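Local coordinates for beta-N-acetylglucosaminidase (Thermotoga maritima, PDB 3WO8), which probably hydrolyses terminal non-reducing N-acetyl-D-hexosamine residues of N-acetyl-beta-D-hexosaminides, as a family 3 glycoside hydrolase, at residues E350-T355 and G408-D413; E357-V362 and E404-D409; Y397-G402 and V415-N420. All blocks are in the same frame, centred on the assembly; numbering follows the deposited sequence.

All three contacts cluster round one mixed beta-sheet of the C-terminal domain, their centres about 32 to 38 Å from the centre of the chain. Contacts 1 and 2 lie about 10 Å apart between centres and share Gly408 and Asp409. They also meet across neighbouring parallel strands, with Leu410 O 2.7 Å from Thr359 N. Contact 3 lies at the C-terminal ends of strands 391-397 and 411-415, its centre about 16 Å from that of contact 2 and about 21 Å from that of contact 1; Val362 O, 3.1 Å from Tyr397 N, ties contacts 2 and 3 together. None includes a known active-site residue or ligand: in family 3 enzymes the active site is associated with the TIM barrel.

Contact 1. Residues E350-T355 and G408-D413; sequences EKIDHT and GDLIFD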
ATOM      1  N   GLU B 350      31.778   8.113  16.910  1.00 66.19           N
ATOM      2  CA  GLU B 350      30.848   7.104  17.418  1.00 80.67           C
ATOM      3  C   GLU B 350      29.517   7.737  17.808  1.00 88.07           C
ATOM      4  O   GLU B 350      28.477   7.089  17.731  1.00 94.14           O
ATOM      5  CB  GLU B 350      31.464   6.363  18.613  1.00 87.13           C
ATOM      6  CG  GLU B 350      32.551   5.345  18.235  1.00 87.72           C
ATOM      7  CD  GLU B 350      33.618   5.177  19.316  1.00 81.00           C
ATOM      8  OE1 GLU B 350      34.788   4.889  18.975  1.00 70.38           O
ATOM      9  OE2 GLU B 350      33.293   5.328  20.516  1.00 76.78           O
ATOM     10  N   LYS B 351      29.566   8.998  18.234  1.00 90.23           N
ATOM     11  CA  LYS B 351      28.381   9.760  18.635  1.00 88.06           C
ATOM     12  C   LYS B 351      28.668  11.247  18.470  1.00 79.00           C
ATOM     13  O   LYS B 351      29.834  11.640  18.352  1.00 66.34           O
ATOM     14  CB  LYS B 351      27.951   9.407  20.072  1.00 90.33           C
ATOM     15  CG  LYS B 351      26.862   8.325  20.127  1.00 95.38           C
ATOM     16  CD  LYS B 351      27.109   7.225  21.156  1.00 94.44           C
ATOM     17  CE  LYS B 351      26.063   6.118  21.039  1.00 94.14           C
ATOM     18  NZ  LYS B 351      25.916   5.325  22.293  1.00 91.92           N
ATOM     19  N   ILE B 352      27.601  12.047  18.377  1.00 81.03           N
ATOM     20  CA  ILE B 352      27.712  13.516  18.230  1.00 85.19           C
ATOM     21  C   ILE B 352      26.781  14.176  19.232  1.00 82.76           C
ATOM     22  O   ILE B 352      25.682  13.671  19.495  1.00 71.36           O
ATOM     23  CB  ILE B 352      27.385  14.022  16.802  1.00 86.46           C
ATOM     24  CG1 ILE B 352      28.326  13.398  15.765  1.00 83.84           C
ATOM     25  CG2 ILE B 352      27.550  15.535  16.715  1.00 91.99           C
ATOM     26  CD1 ILE B 352      27.719  13.256  14.393  1.00 80.98           C
ATOM     27  N   ASP B 353      27.242  15.287  19.808  1.00 90.33           N
ATOM     28  CA  ASP B 353      26.465  16.004  20.820  1.00 93.51           C
ATOM     29  C   ASP B 353      25.293  16.636  20.095  1.00 89.21           C
ATOM     30  O   ASP B 353      25.473  17.295  19.055  1.00 77.35           O
ATOM     31  CB  ASP B 353      27.289  17.096  21.532  1.00 99.35           C
ATOM     32  CG  ASP B 353      28.351  16.535  22.511  1.00 98.73           C
ATOM     33  OD1 ASP B 353      28.430  15.309  22.760  1.00 83.74           O
ATOM     34  OD2 ASP B 353      29.121  17.359  23.051  1.00102.50           O
ATOM     35  N   HIS B 354      24.096  16.393  20.623  1.00 85.17           N
ATOM     36  CA  HIS B 354      22.911  17.005  20.085  1.00 84.30           C
ATOM     37  C   HIS B 354      23.072  18.516  20.350  1.00 83.55           C
ATOM     38  O   HIS B 354      22.934  18.996  21.473  1.00 80.18           O
ATOM     39  CB  HIS B 354      21.627  16.414  20.687  1.00 86.38           C
ATOM     40  CG  HIS B 354      20.469  17.371  20.681  1.00106.06           C
ATOM     41  ND1 HIS B 354      19.865  17.822  21.838  1.00113.16           N
ATOM     42  CD2 HIS B 354      19.834  18.000  19.661  1.00116.88           C
ATOM     43  CE1 HIS B 354      18.898  18.669  21.530  1.00113.06           C
ATOM     44  NE2 HIS B 354      18.860  18.800  20.216  1.00114.82           N
ATOM     45  N   THR B 355      23.437  19.235  19.294  1.00 78.46           N
ATOM     46  CA  THR B 355      23.462  20.677  19.300  1.00 72.46           C
ATOM     47  C   THR B 355      22.031  21.174  19.192  1.00 73.55           C
ATOM     48  O   THR B 355      21.094  20.410  18.991  1.00 70.58           O
ATOM     49  CB  THR B 355      24.251  21.207  18.099  1.00 71.92           C
ATOM     50  OG1 THR B 355      23.685  20.690  16.887  1.00 68.83           O
ATOM     51  CG2 THR B 355      25.696  20.786  18.183  1.00 73.05           C
ATOM     52  N   GLY B 408      26.901  26.727  10.717  1.00 50.31           N
ATOM     53  CA  GLY B 408      25.931  26.101  11.624  1.00 47.72           C
ATOM     54  C   GLY B 408      26.662  25.529  12.822  1.00 50.46           C
ATOM     55  O   GLY B 408      27.885  25.429  12.799  1.00 50.68           O
ATOM     56  N   ASP B 409      25.947  25.159  13.874  1.00 52.23           N
ATOM     57  CA  ASP B 409      26.601  24.457  14.999  1.00 60.86           C
ATOM     58  C   ASP B 409      27.033  23.059  14.539  1.00 64.75           C
ATOM     59  O   ASP B 409      28.046  22.492  14.991  1.00 70.28           O
ATOM     60  CB  ASP B 409      25.650  24.305  16.200  1.00 63.43           C
ATOM     61  CG  ASP B 409      25.153  25.643  16.738  1.00 64.71           C
ATOM     62  OD1 ASP B 409      25.825  26.675  16.471  1.00 60.03           O
ATOM     63  OD2 ASP B 409      24.089  25.641  17.411  1.00 59.74           O
ATOM     64  N   LEU B 410      26.208  22.534  13.636  1.00 59.72           N
ATOM     65  CA  LEU B 410      26.296  21.204  13.102  1.00 49.52           C
ATOM     66  C   LEU B 410      25.772  21.272  11.669  1.00 48.06           C
ATOM     67  O   LEU B 410      24.744  21.896  11.398  1.00 52.24           O
ATOM     68  CB  LEU B 410      25.406  20.297  13.949  1.00 46.96           C
ATOM     69  CG  LEU B 410      25.557  18.790  13.840  1.00 44.67           C
ATOM     70  CD1 LEU B 410      26.965  18.438  13.387  1.00 47.52           C
ATOM     71  CD2 LEU B 410      25.212  18.122  15.164  1.00 42.92           C
ATOM     72  N   ILE B 411      26.481  20.638  10.757  1.00 42.53           N
ATOM     73  CA  ILE B 411      26.090  20.577   9.363  1.00 40.89           C
ATOM     74  C   ILE B 411      26.011  19.129   8.907  1.00 41.86           C
ATOM     75  O   ILE B 411      26.898  18.353   9.222  1.00 39.44           O
ATOM     76  CB  ILE B 411      27.159  21.241   8.526  1.00 43.59           C
ATOM     77  CG1 ILE B 411      27.627  22.493   9.272  1.00 42.74           C
ATOM     78  CG2 ILE B 411      26.662  21.473   7.089  1.00 43.95           C
ATOM     79  CD1 ILE B 411      28.322  23.496   8.398  1.00 45.04           C
ATOM     80  N   PHE B 412      24.951  18.769   8.181  1.00 40.06           N
ATOM     81  CA  PHE B 412      24.738  17.410   7.704  1.00 35.47           C
ATOM     82  C   PHE B 412      24.732  17.547   6.232  1.00 38.26           C
ATOM     83  O   PHE B 412      23.875  18.252   5.695  1.00 46.05           O
ATOM     84  CB  PHE B 412      23.410  16.864   8.169  1.00 34.44           C
ATOM     85  CG  PHE B 412      23.393  16.422   9.606  1.00 32.30           C
ATOM     86  CD1 PHE B 412      24.541  16.450  10.394  1.00 34.00           C
ATOM     87  CD2 PHE B 412      22.244  15.905  10.139  1.00 29.19           C
ATOM     88  CE1 PHE B 412      24.497  15.997  11.710  1.00 36.82           C
ATOM     89  CE2 PHE B 412      22.177  15.453  11.452  1.00 31.45           C
ATOM     90  CZ  PHE B 412      23.295  15.494  12.245  1.00 34.86           C
ATOM     91  N   ASP B 413      25.696  16.921   5.569  1.00 38.56           N
ATOM     92  CA  ASP B 413      25.842  17.085   4.125  1.00 39.83           C
ATOM     93  C   ASP B 413      25.483  15.811   3.452  1.00 39.83           C
ATOM     94  O   ASP B 413      26.249  14.866   3.457  1.00 40.88           O
ATOM     95  CB  ASP B 413      27.269  17.437   3.734  1.00 41.64           C
ATOM     96  CG  ASP B 413      27.435  17.550   2.242  1.00 44.33           C
ATOM     97  OD1 ASP B 413      26.414  17.387   1.538  1.00 46.75           O
ATOM     98  OD2 ASP B 413      28.568  17.819   1.770  1.00 48.36           O
TER
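Leu410 reaches into the loop 350-355, where Thr355 and Ile352 receive it. Leu410 CB lies 3.4 Å from Thr355 OG1, and Leu410 CG follows at 4.0 Å from the same oxygen. CG is anti to the backbone N (chi1 -165°), which carries the branch toward the loop. At the tip the two methyls part. Leu410 CD2 again passes Thr355 OG1 at 3.4 Å and then meets Ile352 CG2 at 3.8 Å, the apolar touch of the contact, with the Asp353 carbonyl oxygen a little farther off. Leu410 CD1 turns instead toward Phe412, 3.9 Å from Phe412 CE1. Because chi2 is 26°, far from a staggered value, the exact placing of these methyls deserves caution.

Thr355 OG1 is thus flanked by carbon on the leucine side, while its hydrogen bond is made with Glu357 O. Beside it, Thr355 and Asp409 slide past one another in opposite directions, CB to CB at 3.9 Å, so it is the aspartate's aliphatic carbon that packs here.

The loop 350-355 carries the chain from the outermost strand 345-347 to the interior strand 357-363, with Ile352 also resting on Val436 and Phe472, and Thr355 on Phe389. Leu410 precedes Ile411 of strand 411-415, which lies between the parallel strands 357-363 and 435-439.

Contact 2. Residues E357-V362 and E404-D409; sequences EVTLLV and EFVEGD
Glu357 meets 404-409 through its carboxylate: Asp409 N donates to Glu357 OE2 at 3.1 Å with an N-H...O angle of 142°. The donor comes on the anti side, 20° out of the carboxylate plane, and a chain bent at chi2 brings the group round to it. Glu357 OE2 also lies 3.3 Å from Gly408 CA. The carboxylates of Glu357 and Asp409 stand almost perpendicular, Glu357 OE2 and Asp409 OD2 4.7 Å apart, and this proximity may make either slightly harder to ionise. With an alanine here, Asp409 N would probably lose this acceptor, and the backbone at Gly408-Asp409 its tie to the strand.

Strand 357-363, helix 374-385 and strand 391-397 form a beta-alpha-beta crossover. Val358 faces the helix, whereas 404-409 passes over the other face, running 158° from the strand's direction on its way to strand 411-415.

Next comes Thr359, whose CG2 is 3.4 Å from Gly408 CA. A CB on Gly408 would point toward the strand and probably crowd Glu357 OE2 and the Thr359 methyl, which is consistent with a glycine there, although the threonine's first torsion, well off a staggered value, leaves that methyl's placing doubtful.

Leu360 turns back to the helix side. Leu361 then reaches tip to tip with Val406, Leu361 CD1 to Val406 CG1 at 3.8 Å. The same Val406 methyl also touches Thr359 OG1, and Ile411 packs against both Leu361 and Val406.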
ATOM      1  N   GLU B 357      20.833  23.359  16.863  1.00 66.98           N
ATOM      2  CA  GLU B 357      20.433  23.417  15.478  1.00 65.69           C
ATOM      3  C   GLU B 357      21.413  22.694  14.587  1.00 55.82           C
ATOM      4  O   GLU B 357      22.630  22.666  14.845  1.00 49.38           O
ATOM      5  CB  GLU B 357      20.239  24.866  14.997  1.00 71.19           C
ATOM      6  CG  GLU B 357      21.505  25.580  14.543  1.00 73.96           C
ATOM      7  CD  GLU B 357      21.878  25.334  13.082  1.00 75.29           C
ATOM      8  OE1 GLU B 357      21.018  25.568  12.196  1.00 63.89           O
ATOM      9  OE2 GLU B 357      23.055  24.950  12.833  1.00 74.58           O
ATOM     10  N   VAL B 358      20.843  22.111  13.540  1.00 47.39           N
ATOM     11  CA  VAL B 358      21.626  21.581  12.451  1.00 45.37           C
ATOM     12  C   VAL B 358      21.307  22.366  11.232  1.00 38.40           C
ATOM     13  O   VAL B 358      20.187  22.770  11.045  1.00 33.46           O
ATOM     14  CB  VAL B 358      21.271  20.153  12.104  1.00 44.22           C
ATOM     15  CG1 VAL B 358      22.157  19.239  12.870  1.00 49.21           C
ATOM     16  CG2 VAL B 358      19.804  19.868  12.393  1.00 49.25           C
ATOM     17  N   THR B 359      22.281  22.531  10.372  1.00 34.34           N
ATOM     18  CA  THR B 359      21.938  22.965   9.055  1.00 36.33           C
ATOM     19  C   THR B 359      22.112  21.766   8.114  1.00 33.95           C
ATOM     20  O   THR B 359      23.045  21.001   8.239  1.00 30.92           O
ATOM     21  CB  THR B 359      22.648  24.290   8.639  1.00 38.99           C
ATOM     22  OG1 THR B 359      23.633  24.072   7.648  1.00 40.29           O
ATOM     23  CG2 THR B 359      23.235  25.010   9.829  1.00 39.67           C
ATOM     24  N   LEU B 360      21.157  21.589   7.214  1.00 33.96           N
ATOM     25  CA  LEU B 360      21.094  20.421   6.357  1.00 34.95           C
ATOM     26  C   LEU B 360      21.413  20.819   4.947  1.00 36.19           C
ATOM     27  O   LEU B 360      20.790  21.738   4.411  1.00 38.88           O
ATOM     28  CB  LEU B 360      19.689  19.853   6.372  1.00 34.07           C
ATOM     29  CG  LEU B 360      19.079  19.618   7.745  1.00 33.35           C
ATOM     30  CD1 LEU B 360      17.692  18.996   7.605  1.00 34.80           C
ATOM     31  CD2 LEU B 360      19.967  18.684   8.497  1.00 31.18           C
ATOM     32  N   LEU B 361      22.386  20.156   4.345  1.00 35.72           N
ATOM     33  CA  LEU B 361      22.620  20.376   2.935  1.00 40.85           C
ATOM     34  C   LEU B 361      22.009  19.205   2.241  1.00 42.51           C
ATOM     35  O   LEU B 361      22.412  18.086   2.476  1.00 47.19           O
ATOM     36  CB  LEU B 361      24.095  20.457   2.644  1.00 43.24           C
ATOM     37  CG  LEU B 361      24.623  21.738   3.262  1.00 44.67           C
ATOM     38  CD1 LEU B 361      26.071  21.574   3.643  1.00 46.67           C
ATOM     39  CD2 LEU B 361      24.426  22.878   2.300  1.00 42.62           C
ATOM     40  N   VAL B 362      20.991  19.459   1.435  1.00 40.81           N
ATOM     41  CA  VAL B 362      20.198  18.397   0.887  1.00 37.04           C
ATOM     42  C   VAL B 362      20.165  18.587  -0.605  1.00 37.24           C
ATOM     43  O   VAL B 362      19.775  19.640  -1.069  1.00 39.80           O
ATOM     44  CB  VAL B 362      18.774  18.458   1.432  1.00 35.16           C
ATOM     45  CG1 VAL B 362      17.857  17.503   0.665  1.00 34.91           C
ATOM     46  CG2 VAL B 362      18.772  18.157   2.913  1.00 33.40           C
ATOM     47  N   GLU B 404      26.975  25.138  -1.706  1.00 56.78           N
ATOM     48  CA  GLU B 404      27.369  26.482  -1.286  1.00 60.03           C
ATOM     49  C   GLU B 404      27.907  26.403   0.146  1.00 57.66           C
ATOM     50  O   GLU B 404      27.481  25.546   0.954  1.00 55.61           O
ATOM     51  CB  GLU B 404      26.171  27.448  -1.368  1.00 70.17           C
ATOM     52  CG  GLU B 404      24.861  26.957  -0.684  1.00 78.13           C
ATOM     53  CD  GLU B 404      23.731  26.460  -1.646  1.00 77.87           C
ATOM     54  OE1 GLU B 404      22.715  27.190  -1.768  1.00 75.70           O
ATOM     55  OE2 GLU B 404      23.817  25.360  -2.270  1.00 58.05           O
ATOM     56  N   PHE B 405      28.866  27.265   0.459  1.00 60.61           N
ATOM     57  CA  PHE B 405      29.473  27.254   1.786  1.00 59.49           C
ATOM     58  C   PHE B 405      28.402  27.656   2.763  1.00 56.22           C
ATOM     59  O   PHE B 405      27.539  28.486   2.441  1.00 55.05           O
ATOM     60  CB  PHE B 405      30.644  28.228   1.903  1.00 64.96           C
ATOM     61  CG  PHE B 405      31.260  28.238   3.272  1.00 66.83           C
ATOM     62  CD1 PHE B 405      32.179  27.264   3.635  1.00 67.07           C
ATOM     63  CD2 PHE B 405      30.875  29.178   4.212  1.00 64.66           C
ATOM     64  CE1 PHE B 405      32.729  27.246   4.907  1.00 70.27           C
ATOM     65  CE2 PHE B 405      31.407  29.154   5.485  1.00 68.56           C
ATOM     66  CZ  PHE B 405      32.337  28.187   5.837  1.00 70.29           C
ATOM     67  N   VAL B 406      28.442  27.072   3.949  1.00 51.76           N
ATOM     68  CA  VAL B 406      27.377  27.299   4.906  1.00 53.55           C
ATOM     69  C   VAL B 406      27.921  27.200   6.314  1.00 52.79           C
ATOM     70  O   VAL B 406      28.916  26.546   6.529  1.00 51.33           O
ATOM     71  CB  VAL B 406      26.220  26.292   4.662  1.00 58.00           C
ATOM     72  CG1 VAL B 406      26.492  24.934   5.306  1.00 56.40           C
ATOM     73  CG2 VAL B 406      24.894  26.865   5.147  1.00 64.82           C
ATOM     74  N   GLU B 407      27.276  27.858   7.272  1.00 61.13           N
ATOM     75  CA  GLU B 407      27.697  27.759   8.682  1.00 62.59           C
ATOM     76  C   GLU B 407      26.575  27.135   9.496  1.00 57.06           C
ATOM     77  O   GLU B 407      25.453  27.007   9.009  1.00 51.61           O
ATOM     78  CB  GLU B 407      28.113  29.109   9.260  1.00 67.45           C
ATOM     79  CG  GLU B 407      27.264  30.313   8.841  1.00 79.83           C
ATOM     80  CD  GLU B 407      27.789  31.060   7.603  1.00 95.12           C
ATOM     81  OE1 GLU B 407      28.988  30.920   7.240  1.00101.68           O
ATOM     82  OE2 GLU B 407      26.996  31.813   6.986  1.00101.93           O
ATOM     83  N   GLY B 408      26.901  26.727  10.717  1.00 50.31           N
ATOM     84  CA  GLY B 408      25.931  26.101  11.624  1.00 47.72           C
ATOM     85  C   GLY B 408      26.662  25.529  12.822  1.00 50.46           C
ATOM     86  O   GLY B 408      27.885  25.429  12.799  1.00 50.68           O
ATOM     87  N   ASP B 409      25.947  25.159  13.874  1.00 52.23           N
ATOM     88  CA  ASP B 409      26.601  24.457  14.999  1.00 60.86           C
ATOM     89  C   ASP B 409      27.033  23.059  14.539  1.00 64.75           C
ATOM     90  O   ASP B 409      28.046  22.492  14.991  1.00 70.28           O
ATOM     91  CB  ASP B 409      25.650  24.305  16.200  1.00 63.43           C
ATOM     92  CG  ASP B 409      25.153  25.643  16.738  1.00 64.71           C
ATOM     93  OD1 ASP B 409      25.825  26.675  16.471  1.00 60.03           O
ATOM     94  OD2 ASP B 409      24.089  25.641  17.411  1.00 59.74           O
TER

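Contact 3. Residues Y397-G402 and V415-N420; sequences YTVEDG and VADIPN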
ATOM      1  N   TYR B 397      21.081  22.082  -2.539  1.00 45.44           N
ATOM      2  CA  TYR B 397      22.134  22.334  -3.552  1.00 45.81           C
ATOM      3  C   TYR B 397      22.021  21.394  -4.711  1.00 47.98           C
ATOM      4  O   TYR B 397      21.391  20.357  -4.589  1.00 49.93           O
ATOM      5  CB  TYR B 397      23.506  22.194  -2.962  1.00 42.97           C
ATOM      6  CG  TYR B 397      23.858  20.793  -2.564  1.00 44.74           C
ATOM      7  CD1 TYR B 397      23.508  20.300  -1.328  1.00 47.95           C
ATOM      8  CD2 TYR B 397      24.588  19.972  -3.411  1.00 48.64           C
ATOM      9  CE1 TYR B 397      23.841  19.013  -0.948  1.00 47.81           C
ATOM     10  CE2 TYR B 397      24.937  18.697  -3.040  1.00 46.69           C
ATOM     11  CZ  TYR B 397      24.551  18.228  -1.812  1.00 46.70           C
ATOM     12  OH  TYR B 397      24.912  16.980  -1.451  1.00 45.67           O
ATOM     13  N   THR B 398      22.619  21.756  -5.844  1.00 54.53           N
ATOM     14  CA  THR B 398      22.523  20.894  -7.048  1.00 56.08           C
ATOM     15  C   THR B 398      23.756  20.034  -7.033  1.00 55.57           C
ATOM     16  O   THR B 398      24.851  20.495  -6.690  1.00 49.17           O
ATOM     17  CB  THR B 398      22.305  21.635  -8.405  1.00 56.04           C
ATOM     18  OG1 THR B 398      23.371  22.539  -8.670  1.00 63.51           O
ATOM     19  CG2 THR B 398      20.974  22.439  -8.401  1.00 56.71           C
ATOM     20  N   VAL B 399      23.546  18.760  -7.335  1.00 55.77           N
ATOM     21  CA  VAL B 399      24.551  17.761  -7.102  1.00 54.55           C
ATOM     22  C   VAL B 399      25.807  18.113  -7.875  1.00 57.10           C
ATOM     23  O   VAL B 399      26.905  18.030  -7.361  1.00 58.11           O
ATOM     24  CB  VAL B 399      24.009  16.357  -7.451  1.00 56.21           C
ATOM     25  CG1 VAL B 399      24.941  15.564  -8.384  1.00 60.20           C
ATOM     26  CG2 VAL B 399      23.782  15.591  -6.171  1.00 57.46           C
ATOM     27  N   GLU B 400      25.609  18.531  -9.117  1.00 66.65           N
ATOM     28  CA  GLU B 400      26.702  18.879 -10.055  1.00 70.41           C
ATOM     29  C   GLU B 400      27.542  20.108  -9.641  1.00 64.92           C
ATOM     30  O   GLU B 400      28.703  20.188 -10.010  1.00 73.68           O
ATOM     31  CB  GLU B 400      26.187  19.005 -11.525  1.00 69.56           C
ATOM     32  CG  GLU B 400      24.833  19.706 -11.730  1.00 78.51           C
ATOM     33  CD  GLU B 400      23.571  18.848 -11.407  1.00 84.52           C
ATOM     34  OE1 GLU B 400      22.442  19.324 -11.679  1.00 88.53           O
ATOM     35  OE2 GLU B 400      23.667  17.709 -10.876  1.00 79.56           O
ATOM     36  N   ASP B 401      26.968  21.033  -8.873  1.00 57.14           N
ATOM     37  CA  ASP B 401      27.691  22.217  -8.399  1.00 59.87           C
ATOM     38  C   ASP B 401      28.437  21.988  -7.076  1.00 57.89           C
ATOM     39  O   ASP B 401      29.501  22.573  -6.840  1.00 59.38           O
ATOM     40  CB  ASP B 401      26.743  23.427  -8.277  1.00 62.43           C
ATOM     41  CG  ASP B 401      26.436  24.068  -9.635  1.00 71.11           C
ATOM     42  OD1 ASP B 401      27.377  24.194 -10.452  1.00 80.68           O
ATOM     43  OD2 ASP B 401      25.263  24.432  -9.896  1.00 68.62           O
ATOM     44  N   GLY B 402      27.893  21.124  -6.229  1.00 51.24           N
ATOM     45  CA  GLY B 402      28.335  21.017  -4.838  1.00 46.68           C
ATOM     46  C   GLY B 402      27.540  21.972  -3.943  1.00 44.09           C
ATOM     47  O   GLY B 402      26.754  22.814  -4.421  1.00 39.82           O
ATOM     48  N   VAL B 415      24.980  13.482   0.517  1.00 40.64           N
ATOM     49  CA  VAL B 415      25.657  13.346  -0.749  1.00 38.79           C
ATOM     50  C   VAL B 415      25.038  12.232  -1.566  1.00 43.19           C
ATOM     51  O   VAL B 415      25.009  11.084  -1.146  1.00 42.11           O
ATOM     52  CB  VAL B 415      27.122  12.968  -0.525  1.00 37.88           C
ATOM     53  CG1 VAL B 415      27.828  12.868  -1.854  1.00 40.78           C
ATOM     54  CG2 VAL B 415      27.804  13.996   0.351  1.00 37.26           C
ATOM     55  N   ALA B 416      24.532  12.587  -2.733  1.00 48.41           N
ATOM     56  CA  ALA B 416      24.031  11.615  -3.678  1.00 52.91           C
ATOM     57  C   ALA B 416      25.217  11.051  -4.429  1.00 56.96           C
ATOM     58  O   ALA B 416      25.448   9.845  -4.464  1.00 71.60           O
ATOM     59  CB  ALA B 416      23.057  12.287  -4.649  1.00 53.84           C
ATOM     60  N   ASP B 417      25.968  11.943  -5.042  1.00 59.08           N
ATOM     61  CA  ASP B 417      27.174  11.579  -5.722  1.00 60.05           C
ATOM     62  C   ASP B 417      28.063  12.801  -5.909  1.00 64.05           C
ATOM     63  O   ASP B 417      27.709  13.920  -5.531  1.00 66.28           O
ATOM     64  CB  ASP B 417      26.850  10.889  -7.057  1.00 66.62           C
ATOM     65  CG  ASP B 417      26.269  11.825  -8.094  1.00 62.08           C
ATOM     66  OD1 ASP B 417      25.172  12.352  -7.861  1.00 66.96           O
ATOM     67  OD2 ASP B 417      26.894  11.994  -9.158  1.00 57.90           O
ATOM     68  N   ILE B 418      29.228  12.581  -6.491  1.00 67.10           N
ATOM     69  CA  ILE B 418      30.212  13.638  -6.653  1.00 69.98           C
ATOM     70  C   ILE B 418      30.698  13.595  -8.114  1.00 70.54           C
ATOM     71  O   ILE B 418      31.680  12.955  -8.435  1.00 65.48           O
ATOM     72  CB  ILE B 418      31.335  13.489  -5.604  1.00 67.97           C
ATOM     73  CG1 ILE B 418      31.811  12.038  -5.462  1.00 80.59           C
ATOM     74  CG2 ILE B 418      30.811  13.823  -4.217  1.00 64.98           C
ATOM     75  CD1 ILE B 418      32.454  11.382  -6.675  1.00 83.39           C
ATOM     76  N   PRO B 419      29.981  14.257  -9.026  1.00 69.54           N
ATOM     77  CA  PRO B 419      30.333  14.091 -10.442  1.00 70.11           C
ATOM     78  C   PRO B 419      31.596  14.835 -10.893  1.00 74.67           C
ATOM     79  O   PRO B 419      32.286  14.363 -11.785  1.00 76.55           O
ATOM     80  CB  PRO B 419      29.106  14.633 -11.179  1.00 68.20           C
ATOM     81  CG  PRO B 419      28.471  15.587 -10.226  1.00 71.74           C
ATOM     82  CD  PRO B 419      28.885  15.218  -8.825  1.00 69.90           C
ATOM     83  N   ASN B 420      31.881  15.995 -10.310  1.00 80.11           N
ATOM     84  CA  ASN B 420      33.060  16.778 -10.709  1.00 80.28           C
ATOM     85  C   ASN B 420      33.956  17.136  -9.546  1.00 82.69           C
ATOM     86  O   ASN B 420      33.666  16.813  -8.394  1.00 75.45           O
ATOM     87  CB  ASN B 420      32.728  18.059 -11.509  1.00 80.09           C
ATOM     88  CG  ASN B 420      31.243  18.284 -11.719  1.00 81.26           C
ATOM     89  OD1 ASN B 420      30.542  17.426 -12.264  1.00 81.72           O
ATOM     90  ND2 ASN B 420      30.768  19.468 -11.353  1.00 77.59           N
TER
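Two loops leaving the C-terminal ends of parallel strands 391-397 and 411-415 pack together here, the second leading into helix 421-429 as the first connection of a beta-alpha-beta unit. In 397-402 the chain makes a turn with helical backbone angles at 399-401: Thr398 O accepts from both Asp401 N and Gly402 N, and this turn presents Val399 to the other loop.

Val399 spreads its two methyls over Ala416, Asp417 and Pro419. Val399 CG2 packs on Ala416 CB at 3.7 Å, while Val399 CG1 lies 3.3 Å from Asp417 OD1 and 4.0 Å from Pro419 CG; chi1 of the valine is far from staggered, so the methyls' exact placing is uncertain. Valine and aspartate cross at about a right angle, the carboxylate brought round by a chi1 of 70°. Pro419 lies alongside the turn, Pro419 CG 3.7 Å from Glu400 CA.

At the strand end, Tyr397 OH comes 3.8 Å from Val415 CA, but its hydrogen bond is with Phe414 O, and its ring meets that of His427 at a steep angle. Asn420 ND2 gives a weak bond to Glu400 O, bent to 118°; its 2.6 Å length and the eclipsed chi1 of 1° make the detail doubtful.

With one weak polar link, the loops rely mainly on van der Waals packing of Val399 and Pro419. Glu400 OE2 and Asp417 OD1, 6.3 Å apart, would probably repel mildly, and Glu400 OE1 also lies close to the like-charged Glu366.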